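Local structure of Succinylglutamatedesuccinylase/aspartoacylase (3CDX) at residues D110-P122 against G196-I208. The protein probably acts as a metal-dependent hydrolase of the succinylglutamate desuccinylase/aspartoacylase family, cleaving non-peptide amide or ester bonds. Sequence-based numbering, arbitrary orientation.
Sequences DGRDINRCFPGDP and GSTFTSCVERRGI
The backbones of Phe118 and Ser197 approach to 4.6 Å between CA atoms, and Phe118 N donates to Ser197 O at 3.0 Å, joining a loop of the zinc-exopeptidase-like catalytic domain to the residue just before the N-cap of helix 199-205. The pairing illustrates how N-H groups at a helix start are satisfied partly by the N-cap side chain and partly by a side chain from a distant loop. Thr198 is the N-cap: its OG1 stands between the backbone N and the carbonyl carbon (chi1 64°), from where it accepts from Ser201 N at 3.1 Å. Another N-H of that turn is satisfied from the loop, since Phe199 N gives Asn115 OD1 a fairly straight bond of 2.7 Å, the donor tilted out of the amide plane. Asn115 ND2 reaches a water that also takes a weak bond from Thr200 N. This amide lies about 4 Å from the side chains of His63 and His149, both calcium ligands, and Asp113 OD1 hydrogen-bonds His63 NE2, a second-shell contact that places the loop beside the metal site.

Beside these bonds, the Phe118 ring packs against the first turn of helix 199-205. Phe199 CB sits over one face, 4.0 Å from the centroid, while the two rings meet obliquely, planes at 53°, with Phe118 CE2 at the edge of the Phe199 ring. Ala131 of helix 126-138 also touches Phe118. Replacing Phe118 by an alanine would probably open a gap beside Phe199 CB and remove the ring from beside Cys202 SG. That thiol approaches the ring obliquely, and Cys202 SG comes within 3.4 Å of Phe118 CB.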
loop_
_atom_site.group_PDB
_atom_site.type_symbol
_atom_site.label_atom_id
_atom_site.label_comp_id
_atom_site.label_asym_id
_atom_site.label_seq_id
_atom_site.Cartn_x
_atom_site.Cartn_y
_atom_site.Cartn_z
ATOM N N ASP A 110 -2.688 12.124 5.647
ATOM C CA ASP A 110 -4.100 11.798 5.900
ATOM C C ASP A 110 -4.938 11.637 4.626
ATOM O O ASP A 110 -6.187 11.468 4.667
ATOM C CB ASP A 110 -4.721 12.815 6.861
ATOM C CG ASP A 110 -4.651 14.257 6.348
ATOM O OD1 ASP A 110 -4.290 14.486 5.170
ATOM O OD2 ASP A 110 -5.018 15.162 7.128
ATOM N N GLY A 111 -4.254 11.707 3.485
ATOM C CA GLY A 111 -4.867 11.527 2.191
ATOM C C GLY A 111 -5.836 12.613 1.794
ATOM O O GLY A 111 -6.579 12.459 0.798
ATOM N N ARG A 112 -5.883 13.693 2.573
ATOM C CA ARG A 112 -6.791 14.778 2.254
ATOM C C ARG A 112 -6.280 15.770 1.192
ATOM O O ARG A 112 -5.090 16.082 1.098
ATOM C CB ARG A 112 -7.219 15.562 3.514
ATOM C CG ARG A 112 -8.051 14.738 4.584
ATOM C CD ARG A 112 -9.375 14.125 4.062
ATOM N NE ARG A 112 -10.427 15.131 3.775
ATOM C CZ ARG A 112 -11.230 15.708 4.685
ATOM N NH1 ARG A 112 -12.149 16.592 4.292
ATOM N NH2 ARG A 112 -11.128 15.415 5.992
ATOM N N ASP A 113 -7.224 16.309 0.433
ATOM C CA ASP A 113 -6.961 17.510 -0.339
ATOM C C ASP A 113 -7.171 18.651 0.642
ATOM O O ASP A 113 -8.298 18.933 1.023
ATOM C CB ASP A 113 -7.945 17.626 -1.489
ATOM C CG ASP A 113 -7.608 18.793 -2.423
ATOM O OD1 ASP A 113 -7.052 19.811 -1.944
ATOM O OD2 ASP A 113 -7.897 18.657 -3.636
ATOM N N ILE A 114 -6.097 19.292 1.073
ATOM C CA ILE A 114 -6.214 20.309 2.103
ATOM C C ILE A 114 -7.166 21.426 1.699
ATOM O O ILE A 114 -7.778 22.054 2.566
ATOM C CB ILE A 114 -4.836 20.878 2.508
ATOM C CG1 ILE A 114 -4.914 21.770 3.758
ATOM C CG2 ILE A 114 -4.201 21.622 1.322
ATOM C CD1 ILE A 114 -3.491 22.082 4.409
ATOM N N ASN A 115 -7.285 21.670 0.392
ATOM C CA ASN A 115 -8.138 22.728 -0.121
ATOM C C ASN A 115 -9.584 22.285 -0.285
ATOM O O ASN A 115 -10.368 22.943 -0.958
ATOM C CB ASN A 115 -7.592 23.246 -1.457
ATOM C CG ASN A 115 -7.495 24.764 -1.510
ATOM O OD1 ASN A 115 -7.520 25.444 -0.478
ATOM N ND2 ASN A 115 -7.340 25.310 -2.737
ATOM N N ARG A 116 -9.924 21.132 0.293
ATOM C CA ARG A 116 -11.305 20.782 0.527
ATOM C C ARG A 116 -11.519 20.690 2.050
ATOM O O ARG A 116 -12.544 20.126 2.479
ATOM C CB ARG A 116 -11.660 19.427 -0.144
ATOM C CG ARG A 116 -11.435 19.345 -1.648
ATOM C CD ARG A 116 -12.211 20.432 -2.402
ATOM N NE ARG A 116 -12.104 20.335 -3.861
ATOM C CZ ARG A 116 -11.378 21.143 -4.642
ATOM N NH1 ARG A 116 -10.655 22.128 -4.121
ATOM N NH2 ARG A 116 -11.362 20.954 -5.962
ATOM N N CYS A 117 -10.550 21.211 2.840
ATOM C CA CYS A 117 -10.545 21.079 4.321
ATOM C C CYS A 117 -10.772 22.370 5.127
ATOM O O CYS A 117 -10.854 22.326 6.355
ATOM C CB CYS A 117 -9.239 20.432 4.845
ATOM S SG CYS A 117 -9.061 18.692 4.464
ATOM N N PHE A 118 -10.837 23.514 4.460
ATOM C CA PHE A 118 -11.011 24.778 5.170
ATOM C C PHE A 118 -12.477 24.974 5.601
ATOM O O PHE A 118 -13.389 24.480 4.918
ATOM C CB PHE A 118 -10.552 25.930 4.297
ATOM C CG PHE A 118 -9.050 26.027 4.163
ATOM C CD1 PHE A 118 -8.402 25.394 3.134
ATOM C CD2 PHE A 118 -8.298 26.749 5.092
ATOM C CE1 PHE A 118 -7.032 25.468 3.010
ATOM C CE2 PHE A 118 -6.928 26.839 4.982
ATOM C CZ PHE A 118 -6.288 26.202 3.935
ATOM N N PRO A 119 -12.712 25.726 6.704
ATOM C CA PRO A 119 -11.739 26.411 7.566
ATOM C C PRO A 119 -10.901 25.521 8.523
ATOM O O PRO A 119 -9.989 26.033 9.191
ATOM C CB PRO A 119 -12.603 27.428 8.334
ATOM C CG PRO A 119 -13.993 26.828 8.339
ATOM C CD PRO A 119 -14.110 26.000 7.097
ATOM N N GLY A 120 -11.209 24.223 8.584
ATOM C CA GLY A 120 -10.387 23.255 9.290
ATOM C C GLY A 120 -10.812 23.011 10.724
ATOM O O GLY A 120 -11.669 23.711 11.261
ATOM N N ASP A 121 -10.145 22.053 11.368
ATOM C CA ASP A 121 -10.482 21.622 12.722
ATOM C C ASP A 121 -9.150 21.470 13.464
ATOM O O ASP A 121 -8.301 20.688 13.050
ATOM C CB ASP A 121 -11.277 20.298 12.616
ATOM C CG ASP A 121 -11.554 19.620 13.980
ATOM O OD1 ASP A 121 -11.129 20.100 15.060
ATOM O OD2 ASP A 121 -12.198 18.553 13.944
ATOM N N PRO A 122 -8.939 22.250 14.539
ATOM C CA PRO A 122 -7.653 22.182 15.220
ATOM C C PRO A 122 -7.396 20.816 15.894
ATOM O O PRO A 122 -6.246 20.511 16.260
ATOM C CB PRO A 122 -7.747 23.293 16.290
ATOM C CG PRO A 122 -9.209 23.525 16.527
ATOM C CD PRO A 122 -9.877 23.196 15.180
ATOM N N GLY A 196 -16.242 25.569 -1.564
ATOM C CA GLY A 196 -16.605 26.328 -0.371
ATOM C C GLY A 196 -15.607 26.066 0.747
ATOM O O GLY A 196 -15.704 26.625 1.858
ATOM N N SER A 197 -14.641 25.209 0.454
ATOM C CA SER A 197 -13.739 24.707 1.481
ATOM C C SER A 197 -12.300 24.940 1.068
ATOM O O SER A 197 -11.355 24.315 1.614
ATOM C CB SER A 197 -14.029 23.218 1.707
ATOM O OG SER A 197 -14.210 22.582 0.448
ATOM N N THR A 198 -12.126 25.831 0.093
ATOM C CA THR A 198 -10.787 26.222 -0.320
ATOM C C THR A 198 -10.232 27.294 0.611
ATOM O O THR A 198 -10.976 27.958 1.352
ATOM C CB THR A 198 -10.768 26.801 -1.739
ATOM O OG1 THR A 198 -11.534 28.004 -1.736
ATOM C CG2 THR A 198 -11.319 25.792 -2.775
ATOM N N PHE A 199 -8.928 27.501 0.542
ATOM C CA PHE A 199 -8.346 28.650 1.254
ATOM C C PHE A 199 -8.910 29.989 0.772
ATOM O O PHE A 199 -9.184 30.873 1.577
ATOM C CB PHE A 199 -6.842 28.660 1.135
ATOM C CG PHE A 199 -6.177 29.798 1.859
ATOM C CD1 PHE A 199 -6.269 29.919 3.246
ATOM C CD2 PHE A 199 -5.429 30.740 1.145
ATOM C CE1 PHE A 199 -5.611 30.966 3.917
ATOM C CE2 PHE A 199 -4.781 31.793 1.799
ATOM C CZ PHE A 199 -4.861 31.898 3.187
ATOM N N THR A 200 -9.070 30.151 -0.538
ATOM C CA THR A 200 -9.603 31.419 -1.070
ATOM C C THR A 200 -10.989 31.724 -0.490
ATOM O O THR A 200 -11.278 32.870 -0.148
ATOM C CB THR A 200 -9.560 31.511 -2.638
ATOM O OG1 THR A 200 -10.289 30.428 -3.233
ATOM C CG2 THR A 200 -8.123 31.434 -3.151
ATOM N N SER A 201 -11.828 30.697 -0.318
ATOM C CA SER A 201 -13.171 30.914 0.239
ATOM C C SER A 201 -13.095 31.425 1.681
ATOM O O SER A 201 -13.976 32.162 2.125
ATOM C CB SER A 201 -14.063 29.665 0.118
ATOM O OG SER A 201 -13.661 28.654 1.025
ATOM N N CYS A 202 -12.026 31.061 2.392
ATOM C CA CYS A 202 -11.749 31.612 3.718
ATOM C C CYS A 202 -11.403 33.085 3.644
ATOM O O CYS A 202 -11.943 33.879 4.402
ATOM C CB CYS A 202 -10.597 30.880 4.385
ATOM S SG CYS A 202 -11.044 29.277 4.931
ATOM N N VAL A 203 -10.488 33.436 2.744
ATOM C CA VAL A 203 -10.088 34.823 2.530
ATOM C C VAL A 203 -11.332 35.668 2.213
ATOM O O VAL A 203 -11.510 36.768 2.761
ATOM C CB VAL A 203 -9.054 34.964 1.370
ATOM C CG1 VAL A 203 -8.668 36.452 1.173
ATOM C CG2 VAL A 203 -7.780 34.050 1.571
ATOM N N GLU A 204 -12.183 35.121 1.340
ATOM C CA GLU A 204 -13.409 35.777 0.910
ATOM C C GLU A 204 -14.391 35.916 2.063
ATOM O O GLU A 204 -14.918 37.005 2.286
ATOM C CB GLU A 204 -14.018 35.089 -0.319
ATOM C CG GLU A 204 -13.425 35.673 -1.641
ATOM C CD GLU A 204 -13.461 34.708 -2.835
ATOM O OE1 GLU A 204 -14.126 33.668 -2.711
ATOM O OE2 GLU A 204 -12.816 34.997 -3.902
ATOM N N ARG A 205 -14.596 34.849 2.822
ATOM C CA ARG A 205 -15.500 34.904 3.973
ATOM C C ARG A 205 -15.104 36.004 4.968
ATOM O O ARG A 205 -15.970 36.677 5.529
ATOM C CB ARG A 205 -15.557 33.557 4.679
ATOM N N ARG A 206 -13.804 36.191 5.170
ATOM C CA ARG A 206 -13.285 37.242 6.035
ATOM C C ARG A 206 -13.254 38.633 5.374
ATOM O O ARG A 206 -12.815 39.616 5.983
ATOM C CB ARG A 206 -11.883 36.851 6.509
ATOM C CG ARG A 206 -11.875 35.729 7.550
ATOM C CD ARG A 206 -10.432 35.192 7.862
ATOM N NE ARG A 206 -10.530 34.074 8.799
ATOM C CZ ARG A 206 -10.698 34.188 10.118
ATOM N NH1 ARG A 206 -10.744 35.376 10.679
ATOM N NH2 ARG A 206 -10.813 33.099 10.885
ATOM N N GLY A 207 -13.711 38.725 4.124
ATOM C CA GLY A 207 -13.789 40.020 3.439
ATOM C C GLY A 207 -12.453 40.675 3.125
ATOM O O GLY A 207 -12.355 41.899 3.031
ATOM N N ILE A 208 -11.420 39.850 2.982
ATOM C CA ILE A 208 -10.060 40.261 2.589
ATOM C C ILE A 208 -9.974 40.137 1.062
ATOM O O ILE A 208 -10.568 39.225 0.489
ATOM C CB ILE A 208 -9.032 39.281 3.289
ATOM C CG1 ILE A 208 -9.081 39.457 4.822
ATOM C CG2 ILE A 208 -7.609 39.380 2.713
ATOM C CD1 ILE A 208 -8.667 38.214 5.629
HETATM O O HOH W 1 -7.436 28.166 -2.622
#